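Local coordinates for putative cell invasion protein with MAC/Perforin domain (Bacteroides thetaiotaomicron VPI-5482, PDB 3KK7) that belongs to the membrane-attack complex/perforin (MACPF) family and is putatively involved in cell invasion, at residues S200-F211 and Y359-E370; T66-N74 and T332-D340. One frame throughout, in Å; residues are numbered along the deposited sequence.

Contact 1. Residues S200-F211 and Y359-E370; sequences SMVELMQSYGEF and YNDTHMDFQYQE
The hydroxyl of Ser200 joins two bonds at once: OG donates to Glu370 O at 2.7 Å, reaching that oxygen from above its carbonyl plane, and accepts from Glu203 N. With OG held between the backbone N and the carbonyl carbon (chi1 65°), Ser200 N-caps helix 201-208, and Glu203 OE1 takes Ser200 N in return, completing a capping box. A water receives the N-H of Val202 and donates to Gln369 O, a second bridge from the same helix start. Val202 then reaches over the Tyr368 ring, CG2 sitting 3.7 Å from its centroid and nearly on the normal, while CG1 lies by the phenol end. Met205 SE makes an oblique Met-aromatic contact with Tyr359, 3.9 Å from CD1, and Met201 SE lies at that ring's edge, against Tyr359 CB. Beyond the helix, Tyr359 OH donates to Glu210 O at 2.6 Å and rests over a face of Phe211, which forms an offset edge-to-face pair with His363, the ring planes 81° apart. Glu210 and Phe211 form a classic beta bulge opposite Tyr60. Polar bonds thus fasten both ends, while apolar packing joins helix 201-208 to residues 359-363, axes crossing at -70°, and to the loop residue Tyr368.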
loop_
_atom_site.group_PDB
_atom_site.type_symbol
_atom_site.label_atom_id
_atom_site.label_comp_id
_atom_site.label_asym_id
_atom_site.label_seq_id
_atom_site.Cartn_x
_atom_site.Cartn_y
_atom_site.Cartn_z
ATOM N N SER A 200 4.945 1.145 12.128
ATOM C CA SER A 200 3.580 1.511 11.833
ATOM C C SER A 200 3.349 1.253 10.370
ATOM O O SER A 200 4.287 1.196 9.589
ATOM C CB SER A 200 3.328 2.989 12.140
ATOM O OG SER A 200 4.088 3.833 11.288
HETATM N N MSE A 201 2.098 1.099 9.986
HETATM C CA MSE A 201 1.777 0.942 8.589
HETATM C C MSE A 201 2.356 2.110 7.754
HETATM O O MSE A 201 2.832 1.912 6.608
HETATM C CB MSE A 201 0.256 0.825 8.431
HETATM C CG MSE A 201 -0.237 0.652 6.983
HETATM SE SE MSE A 201 0.492 -0.939 6.119
HETATM C CE MSE A 201 -0.144 -2.247 7.441
ATOM N N VAL A 202 2.288 3.324 8.316
ATOM C CA VAL A 202 2.852 4.490 7.674
ATOM C C VAL A 202 4.328 4.247 7.331
ATOM O O VAL A 202 4.747 4.466 6.192
ATOM C CB VAL A 202 2.696 5.781 8.539
ATOM C CG1 VAL A 202 3.716 6.874 8.117
ATOM C CG2 VAL A 202 1.240 6.312 8.471
ATOM N N GLU A 203 5.088 3.782 8.327
ATOM C CA GLU A 203 6.526 3.507 8.179
ATOM C C GLU A 203 6.805 2.374 7.178
ATOM O O GLU A 203 7.718 2.466 6.347
ATOM C CB GLU A 203 7.145 3.201 9.554
ATOM C CG GLU A 203 7.568 4.475 10.356
ATOM C CD GLU A 203 7.674 4.281 11.884
ATOM O OE1 GLU A 203 7.505 3.144 12.390
ATOM O OE2 GLU A 203 7.918 5.293 12.588
ATOM N N LEU A 204 5.991 1.322 7.248
ATOM C CA LEU A 204 6.098 0.195 6.353
ATOM C C LEU A 204 5.891 0.683 4.922
ATOM O O LEU A 204 6.644 0.300 4.026
ATOM C CB LEU A 204 5.086 -0.899 6.751
ATOM C CG LEU A 204 5.057 -2.279 6.042
ATOM C CD1 LEU A 204 4.190 -3.284 6.827
ATOM C CD2 LEU A 204 4.592 -2.173 4.577
HETATM N N MSE A 205 4.921 1.557 4.687
HETATM C CA MSE A 205 4.703 2.022 3.299
HETATM C C MSE A 205 5.815 2.940 2.828
HETATM O O MSE A 205 6.133 2.971 1.646
HETATM C CB MSE A 205 3.334 2.666 3.092
HETATM C CG MSE A 205 2.220 1.674 3.260
HETATM SE SE MSE A 205 0.438 2.432 3.494
HETATM C CE MSE A 205 0.104 3.020 1.634
ATOM N N GLN A 206 6.418 3.673 3.744
ATOM C CA GLN A 206 7.534 4.551 3.368
ATOM C C GLN A 206 8.721 3.743 2.871
ATOM O O GLN A 206 9.385 4.105 1.917
ATOM C CB GLN A 206 8.016 5.348 4.554
ATOM C CG GLN A 206 7.068 6.354 5.049
ATOM C CD GLN A 206 7.501 6.958 6.401
ATOM O OE1 GLN A 206 6.864 7.916 6.866
ATOM N NE2 GLN A 206 8.566 6.406 7.038
ATOM N N SER A 207 8.980 2.638 3.538
ATOM C CA SER A 207 10.096 1.811 3.207
ATOM C C SER A 207 9.824 0.883 1.995
ATOM O O SER A 207 10.649 0.824 1.073
ATOM C CB SER A 207 10.484 1.013 4.442
ATOM O OG SER A 207 11.400 0.042 4.037
ATOM N N TYR A 208 8.684 0.172 2.002
ATOM C CA TYR A 208 8.346 -0.782 0.943
ATOM C C TYR A 208 7.684 -0.170 -0.304
ATOM O O TYR A 208 7.897 -0.661 -1.410
ATOM C CB TYR A 208 7.418 -1.880 1.483
ATOM C CG TYR A 208 8.155 -2.930 2.250
ATOM C CD1 TYR A 208 8.505 -2.722 3.567
ATOM C CD2 TYR A 208 8.569 -4.110 1.642
ATOM C CE1 TYR A 208 9.215 -3.678 4.286
ATOM C CE2 TYR A 208 9.281 -5.072 2.356
ATOM C CZ TYR A 208 9.596 -4.837 3.668
ATOM O OH TYR A 208 10.285 -5.744 4.386
ATOM N N GLY A 209 6.906 0.903 -0.132
ATOM C CA GLY A 209 5.968 1.331 -1.164
ATOM C C GLY A 209 4.563 0.811 -0.858
ATOM O O GLY A 209 4.303 0.297 0.236
ATOM N N GLU A 210 3.666 0.907 -1.837
ATOM C CA GLU A 210 2.254 0.673 -1.603
ATOM C C GLU A 210 1.695 -0.604 -2.203
ATOM O O GLU A 210 0.613 -1.035 -1.821
ATOM C CB GLU A 210 1.445 1.871 -2.117
ATOM C CG GLU A 210 1.975 3.277 -1.655
ATOM C CD GLU A 210 2.896 3.899 -2.687
ATOM O OE1 GLU A 210 3.620 3.127 -3.324
ATOM O OE2 GLU A 210 2.885 5.128 -2.910
ATOM N N PHE A 211 2.424 -1.232 -3.116
ATOM C CA PHE A 211 1.869 -2.348 -3.869
ATOM C C PHE A 211 2.823 -3.514 -4.026
ATOM O O PHE A 211 4.041 -3.377 -3.834
ATOM C CB PHE A 211 1.437 -1.864 -5.238
ATOM C CG PHE A 211 0.327 -0.857 -5.188
ATOM C CD1 PHE A 211 -0.977 -1.268 -5.010
ATOM C CD2 PHE A 211 0.590 0.498 -5.332
ATOM C CE1 PHE A 211 -2.002 -0.346 -4.946
ATOM C CE2 PHE A 211 -0.434 1.425 -5.278
ATOM C CZ PHE A 211 -1.726 1.002 -5.081
ATOM N N TYR A 359 -3.906 -0.078 6.121
ATOM C CA TYR A 359 -3.264 0.058 4.840
ATOM C C TYR A 359 -4.196 0.812 3.897
ATOM O O TYR A 359 -3.821 1.833 3.303
ATOM C CB TYR A 359 -2.900 -1.315 4.208
ATOM C CG TYR A 359 -2.617 -1.190 2.710
ATOM C CD1 TYR A 359 -1.388 -0.740 2.248
ATOM C CD2 TYR A 359 -3.598 -1.446 1.770
ATOM C CE1 TYR A 359 -1.141 -0.571 0.878
ATOM C CE2 TYR A 359 -3.355 -1.295 0.421
ATOM C CZ TYR A 359 -2.125 -0.843 -0.023
ATOM O OH TYR A 359 -1.889 -0.685 -1.397
ATOM N N ASN A 360 -5.412 0.311 3.765
ATOM C CA ASN A 360 -6.397 0.952 2.891
ATOM C C ASN A 360 -6.725 2.385 3.284
ATOM O O ASN A 360 -6.748 3.303 2.438
ATOM C CB ASN A 360 -7.674 0.105 2.794
ATOM C CG ASN A 360 -7.499 -1.063 1.853
ATOM O OD1 ASN A 360 -7.315 -0.842 0.664
ATOM N ND2 ASN A 360 -7.509 -2.291 2.366
ATOM N N ASP A 361 -6.943 2.583 4.561
ATOM C CA ASP A 361 -7.309 3.900 5.031
ATOM C C ASP A 361 -6.120 4.875 4.867
ATOM O O ASP A 361 -6.302 6.084 4.625
ATOM C CB ASP A 361 -7.748 3.827 6.511
ATOM C CG ASP A 361 -9.190 3.366 6.708
ATOM O OD1 ASP A 361 -10.012 3.370 5.757
ATOM O OD2 ASP A 361 -9.508 3.044 7.878
ATOM N N THR A 362 -4.898 4.363 4.993
ATOM C CA THR A 362 -3.738 5.239 4.949
ATOM C C THR A 362 -3.504 5.596 3.495
ATOM O O THR A 362 -3.259 6.754 3.162
ATOM C CB THR A 362 -2.525 4.580 5.578
ATOM O OG1 THR A 362 -2.813 4.240 6.944
ATOM C CG2 THR A 362 -1.315 5.484 5.514
ATOM N N HIS A 363 -3.629 4.606 2.617
ATOM C CA HIS A 363 -3.480 4.842 1.202
ATOM C C HIS A 363 -4.468 5.884 0.732
ATOM O O HIS A 363 -4.141 6.724 -0.113
ATOM C CB HIS A 363 -3.731 3.559 0.434
ATOM C CG HIS A 363 -3.769 3.749 -1.043
ATOM N ND1 HIS A 363 -2.683 4.211 -1.762
ATOM C CD2 HIS A 363 -4.769 3.553 -1.944
ATOM C CE1 HIS A 363 -3.011 4.283 -3.044
ATOM N NE2 HIS A 363 -4.269 3.876 -3.183
HETATM N N MSE A 364 -5.691 5.808 1.263
HETATM C CA MSE A 364 -6.772 6.705 0.827
HETATM C C MSE A 364 -6.744 8.087 1.488
HETATM O O MSE A 364 -7.612 8.903 1.204
HETATM C CB MSE A 364 -8.147 6.048 1.100
HETATM C CG MSE A 364 -8.563 4.964 0.085
HETATM SE SE MSE A 364 -8.679 5.700 -1.719
HETATM C CE MSE A 364 -10.048 7.113 -1.432
ATOM N N ASP A 365 -5.752 8.346 2.350
ATOM C CA ASP A 365 -5.650 9.590 3.154
ATOM C C ASP A 365 -6.767 9.716 4.216
ATOM O O ASP A 365 -7.076 10.818 4.654
ATOM C CB ASP A 365 -5.574 10.873 2.288
ATOM C CG ASP A 365 -4.426 10.850 1.282
ATOM O OD1 ASP A 365 -3.299 10.455 1.631
ATOM O OD2 ASP A 365 -4.649 11.228 0.120
ATOM N N PHE A 366 -7.354 8.599 4.649
ATOM C CA PHE A 366 -8.336 8.634 5.748
ATOM C C PHE A 366 -7.691 8.548 7.159
ATOM O O PHE A 366 -8.247 9.048 8.127
ATOM C CB PHE A 366 -9.405 7.542 5.611
ATOM C CG PHE A 366 -10.240 7.623 4.344
ATOM C CD1 PHE A 366 -10.709 6.436 3.741
ATOM C CD2 PHE A 366 -10.557 8.860 3.747
ATOM C CE1 PHE A 366 -11.477 6.487 2.555
ATOM C CE2 PHE A 366 -11.337 8.925 2.573
ATOM C CZ PHE A 366 -11.792 7.740 1.965
ATOM N N GLN A 367 -6.530 7.927 7.275
ATOM C CA GLN A 367 -5.883 7.767 8.558
ATOM C C GLN A 367 -4.398 7.891 8.376
ATOM O O GLN A 367 -3.874 7.531 7.344
ATOM C CB GLN A 367 -6.155 6.370 9.115
ATOM C CG GLN A 367 -7.607 6.051 9.392
ATOM C CD GLN A 367 -8.134 6.763 10.613
ATOM O OE1 GLN A 367 -7.436 6.885 11.627
ATOM N NE2 GLN A 367 -9.380 7.228 10.533
ATOM N N TYR A 368 -3.704 8.374 9.390
ATOM C CA TYR A 368 -2.259 8.461 9.334
ATOM C C TYR A 368 -1.729 8.542 10.762
ATOM O O TYR A 368 -1.865 9.570 11.414
ATOM C CB TYR A 368 -1.855 9.685 8.508
ATOM C CG TYR A 368 -0.391 9.830 8.263
ATOM C CD1 TYR A 368 0.170 9.553 7.024
ATOM C CD2 TYR A 368 0.445 10.305 9.255
ATOM C CE1 TYR A 368 1.577 9.713 6.790
ATOM C CE2 TYR A 368 1.807 10.464 9.036
ATOM C CZ TYR A 368 2.376 10.163 7.816
ATOM O OH TYR A 368 3.737 10.323 7.670
ATOM N N GLN A 369 -1.177 7.447 11.259
ATOM C CA GLN A 369 -0.475 7.429 12.519
ATOM C C GLN A 369 1.014 7.286 12.182
ATOM O O GLN A 369 1.416 6.242 11.633
ATOM C CB GLN A 369 -0.956 6.271 13.386
ATOM C CG GLN A 369 -0.178 6.199 14.692
ATOM C CD GLN A 369 -0.876 5.457 15.796
ATOM O OE1 GLN A 369 -1.955 5.855 16.240
ATOM N NE2 GLN A 369 -0.246 4.405 16.290
ATOM N N GLU A 370 1.814 8.325 12.482
ATOM C CA GLU A 370 3.234 8.332 12.111
ATOM C C GLU A 370 3.933 7.083 12.696
ATOM O O GLU A 370 4.658 6.381 11.976
ATOM C CB GLU A 370 3.946 9.645 12.540
ATOM C CG GLU A 370 3.262 11.009 12.141
ATOM C CD GLU A 370 4.003 11.850 11.050
ATOM O OE1 GLU A 370 4.463 11.314 10.020
ATOM O OE2 GLU A 370 4.102 13.078 11.214
HETATM O O HOH W 1 0.346 3.929 10.620
#

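Contact 2. Residues T66-N74 and T332-D340; sequences TSIIGDFAN and THTMIDLQD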
loop_
_atom_site.group_PDB
_atom_site.type_symbol
_atom_site.label_atom_id
_atom_site.label_comp_id
_atom_site.label_asym_id
_atom_site.label_seq_id
_atom_site.Cartn_x
_atom_site.Cartn_y
_atom_site.Cartn_z
ATOM N N THR A 66 10.368 6.672 -9.205
ATOM C CA THR A 66 10.715 7.485 -10.359
ATOM C C THR A 66 9.483 8.052 -11.108
ATOM O O THR A 66 9.616 8.996 -11.883
ATOM C CB THR A 66 11.501 6.657 -11.344
ATOM O OG1 THR A 66 10.628 5.660 -11.934
ATOM C CG2 THR A 66 12.722 6.024 -10.645
ATOM N N SER A 67 8.312 7.444 -10.886
ATOM C CA SER A 67 7.029 7.814 -11.510
ATOM C C SER A 67 6.892 7.262 -12.929
ATOM O O SER A 67 5.914 7.537 -13.605
ATOM C CB SER A 67 6.766 9.328 -11.497
ATOM O OG SER A 67 7.309 9.939 -12.643
ATOM N N ILE A 68 7.873 6.471 -13.375
ATOM C CA ILE A 68 7.760 5.745 -14.623
ATOM C C ILE A 68 7.134 4.407 -14.257
ATOM O O ILE A 68 7.690 3.626 -13.491
ATOM C CB ILE A 68 9.085 5.546 -15.314
ATOM C CG1 ILE A 68 9.809 6.886 -15.503
ATOM C CG2 ILE A 68 8.851 4.903 -16.670
ATOM C CD1 ILE A 68 9.125 7.868 -16.447
ATOM N N ILE A 69 5.951 4.178 -14.818
ATOM C CA ILE A 69 5.145 2.999 -14.532
ATOM C C ILE A 69 5.868 1.732 -14.987
ATOM O O ILE A 69 6.207 1.591 -16.162
ATOM C CB ILE A 69 3.796 3.069 -15.264
ATOM C CG1 ILE A 69 3.013 4.319 -14.845
ATOM C CG2 ILE A 69 2.974 1.799 -14.989
ATOM C CD1 ILE A 69 1.981 4.739 -15.876
ATOM N N GLY A 70 6.091 0.825 -14.047
ATOM C CA GLY A 70 6.722 -0.452 -14.352
ATOM C C GLY A 70 8.242 -0.455 -14.368
ATOM O O GLY A 70 8.853 -1.484 -14.641
ATOM N N ASP A 71 8.837 0.697 -14.062
ATOM C CA ASP A 71 10.282 0.878 -13.967
ATOM C C ASP A 71 10.839 -0.013 -12.839
ATOM O O ASP A 71 10.412 0.104 -11.696
ATOM C CB ASP A 71 10.537 2.378 -13.689
ATOM C CG ASP A 71 12.018 2.751 -13.516
ATOM O OD1 ASP A 71 12.908 1.873 -13.405
ATOM O OD2 ASP A 71 12.269 3.980 -13.475
ATOM N N PHE A 72 11.817 -0.856 -13.174
ATOM C CA PHE A 72 12.433 -1.767 -12.224
ATOM C C PHE A 72 12.998 -1.067 -10.996
ATOM O O PHE A 72 13.010 -1.648 -9.922
ATOM C CB PHE A 72 13.525 -2.617 -12.892
ATOM C CG PHE A 72 14.793 -1.878 -13.167
ATOM C CD1 PHE A 72 15.800 -1.825 -12.208
ATOM C CD2 PHE A 72 14.991 -1.237 -14.376
ATOM C CE1 PHE A 72 16.991 -1.152 -12.451
ATOM C CE2 PHE A 72 16.185 -0.540 -14.628
ATOM C CZ PHE A 72 17.185 -0.499 -13.660
ATOM N N ALA A 73 13.472 0.167 -11.148
ATOM C CA ALA A 73 13.976 0.951 -10.018
ATOM C C ALA A 73 12.923 1.114 -8.888
ATOM O O ALA A 73 13.280 1.285 -7.747
ATOM C CB ALA A 73 14.457 2.331 -10.501
ATOM N N ASN A 74 11.637 1.097 -9.213
ATOM C CA ASN A 74 10.600 1.249 -8.207
ATOM C C ASN A 74 10.296 -0.051 -7.458
ATOM O O ASN A 74 9.491 -0.051 -6.520
ATOM C CB ASN A 74 9.310 1.774 -8.844
ATOM C CG ASN A 74 9.487 3.131 -9.507
ATOM O OD1 ASN A 74 10.335 3.933 -9.110
ATOM N ND2 ASN A 74 8.683 3.390 -10.533
ATOM N N THR A 332 20.512 -8.985 -20.506
ATOM C CA THR A 332 20.475 -7.574 -20.160
ATOM C C THR A 332 19.055 -7.062 -19.882
ATOM O O THR A 332 18.861 -5.878 -19.603
ATOM C CB THR A 332 21.099 -6.732 -21.264
ATOM O OG1 THR A 332 20.242 -6.725 -22.410
ATOM C CG2 THR A 332 22.469 -7.292 -21.647
ATOM N N HIS A 333 18.071 -7.950 -19.923
ATOM C CA HIS A 333 16.687 -7.537 -19.778
ATOM C C HIS A 333 16.324 -7.269 -18.313
ATOM O O HIS A 333 17.000 -7.740 -17.398
ATOM C CB HIS A 333 15.786 -8.580 -20.418
ATOM C CG HIS A 333 15.931 -8.640 -21.901
ATOM N ND1 HIS A 333 15.068 -9.347 -22.706
ATOM C CD2 HIS A 333 16.819 -8.037 -22.734
ATOM C CE1 HIS A 333 15.438 -9.202 -23.969
ATOM N NE2 HIS A 333 16.498 -8.413 -24.015
ATOM N N THR A 334 15.287 -6.477 -18.089
ATOM C CA THR A 334 14.854 -6.190 -16.730
ATOM C C THR A 334 13.355 -5.941 -16.766
ATOM O O THR A 334 12.743 -6.092 -17.812
ATOM C CB THR A 334 15.629 -5.001 -16.124
ATOM O OG1 THR A 334 15.346 -4.924 -14.722
ATOM C CG2 THR A 334 15.249 -3.682 -16.802
HETATM N N MSE A 335 12.762 -5.598 -15.631
HETATM C CA MSE A 335 11.345 -5.237 -15.608
HETATM C C MSE A 335 11.155 -3.877 -16.299
HETATM O O MSE A 335 11.789 -2.912 -15.910
HETATM C CB MSE A 335 10.837 -5.156 -14.175
HETATM C CG MSE A 335 9.384 -4.683 -14.051
HETATM SE SE MSE A 335 8.821 -4.812 -12.207
HETATM C CE MSE A 335 8.624 -2.940 -11.729
ATOM N N ILE A 336 10.267 -3.808 -17.296
ATOM C CA ILE A 336 10.082 -2.594 -18.079
ATOM C C ILE A 336 8.671 -1.967 -18.117
ATOM O O ILE A 336 8.528 -0.822 -18.560
ATOM C CB ILE A 336 10.558 -2.812 -19.506
ATOM C CG1 ILE A 336 9.749 -3.908 -20.188
ATOM C CG2 ILE A 336 12.025 -3.135 -19.502
ATOM C CD1 ILE A 336 9.908 -3.934 -21.704
ATOM N N ASP A 337 7.640 -2.684 -17.673
ATOM C CA ASP A 337 6.260 -2.147 -17.680
ATOM C C ASP A 337 5.391 -3.112 -16.910
ATOM O O ASP A 337 5.833 -4.211 -16.574
ATOM C CB ASP A 337 5.708 -1.985 -19.109
ATOM C CG ASP A 337 4.800 -0.745 -19.279
ATOM O OD1 ASP A 337 4.102 -0.396 -18.294
ATOM O OD2 ASP A 337 4.772 -0.139 -20.399
ATOM N N LEU A 338 4.156 -2.711 -16.645
ATOM C CA LEU A 338 3.242 -3.498 -15.832
ATOM C C LEU A 338 2.073 -4.025 -16.678
ATOM O O LEU A 338 1.634 -3.380 -17.615
ATOM C CB LEU A 338 2.697 -2.650 -14.682
ATOM C CG LEU A 338 3.721 -2.138 -13.663
ATOM C CD1 LEU A 338 3.106 -1.082 -12.755
ATOM C CD2 LEU A 338 4.300 -3.278 -12.816
ATOM N N GLN A 339 1.604 -5.221 -16.335
ATOM C CA GLN A 339 0.407 -5.793 -16.907
ATOM C C GLN A 339 -0.781 -5.134 -16.267
ATOM O O GLN A 339 -0.701 -4.672 -15.133
ATOM C CB GLN A 339 0.323 -7.286 -16.588
ATOM C CG GLN A 339 1.357 -8.118 -17.264
ATOM C CD GLN A 339 1.200 -9.596 -16.944
ATOM O OE1 GLN A 339 0.069 -10.114 -16.842
ATOM N NE2 GLN A 339 2.340 -10.301 -16.830
ATOM N N ASP A 340 -1.897 -5.113 -16.978
ATOM C CA ASP A 340 -3.119 -4.616 -16.379
ATOM C C ASP A 340 -3.374 -5.463 -15.136
ATOM O O ASP A 340 -3.266 -6.690 -15.164
ATOM C CB ASP A 340 -4.307 -4.709 -17.336
ATOM C CG ASP A 340 -4.192 -3.766 -18.536
ATOM O OD1 ASP A 340 -3.240 -2.970 -18.641
ATOM O OD2 ASP A 340 -5.080 -3.842 -19.402
#
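Gly70 brings the loop 66-74 against strand 334-338, its CA only 3.8 Å from Asp337 CA, and the touching parts run roughly antiparallel, 152° apart. A type II turn from Ile68 to Asp71 has Gly70 at its third position, with positive phi. Just one direct backbone bond spans the gap, a weak one from Phe72 N to Met335 O at 3.4 Å. Met335 extends from its backbone with CG anti to N (chi1 176°), then bends at the selenium, so that CE touches both Gly70 O, at 3.3 Å, and Asp71 O. Phe72 crosses Thr334 at about a right angle: Phe72 CD2 lies 3.5 Å from Thr334 CG2, and Phe72 CB sits beside Thr334 OG1. At the other end Leu338 CG packs closely on Gly70 CA, 3.5 Å away, and Leu338 CD1 meets Ile69 CG2 at 3.6 Å. Arg221 NH1 hydrogen-bonds Ile69 O and Ile336 O, joining the segments from outside, while Asp71 and Asp337 form salt bridges with Lys296 and Lys104. Within the loop, Thr66 OG1 and Asp71 OD1 close an ST turn and an Asx turn. This is a turn-rich loop packed on a short strand of the antiparallel sheet in the MACPF domain.

In the fold
From the N terminus, the chain passes through strand 58-60 into the loop 66-74, the first half of contact 2, and reaches 200-211, the first half of contact 1, after the long strands 93-108 and 157-173. Strand 334-338 then closes contact 2 across 257 intervening residues, and 359-370 closes contact 1 across 147. The two closures therefore cross rather than nest. Strand 211-218 links them, since it begins at the end of 200-211 and pairs with both 58-60 and 334-338. Contact 2 ties a loop to the antiparallel sheet; contact 1 joins helix 201-208 and the start of strand 211-218 to the end of helix 353-363 and the loop after it. Their centres are 22 Å apart.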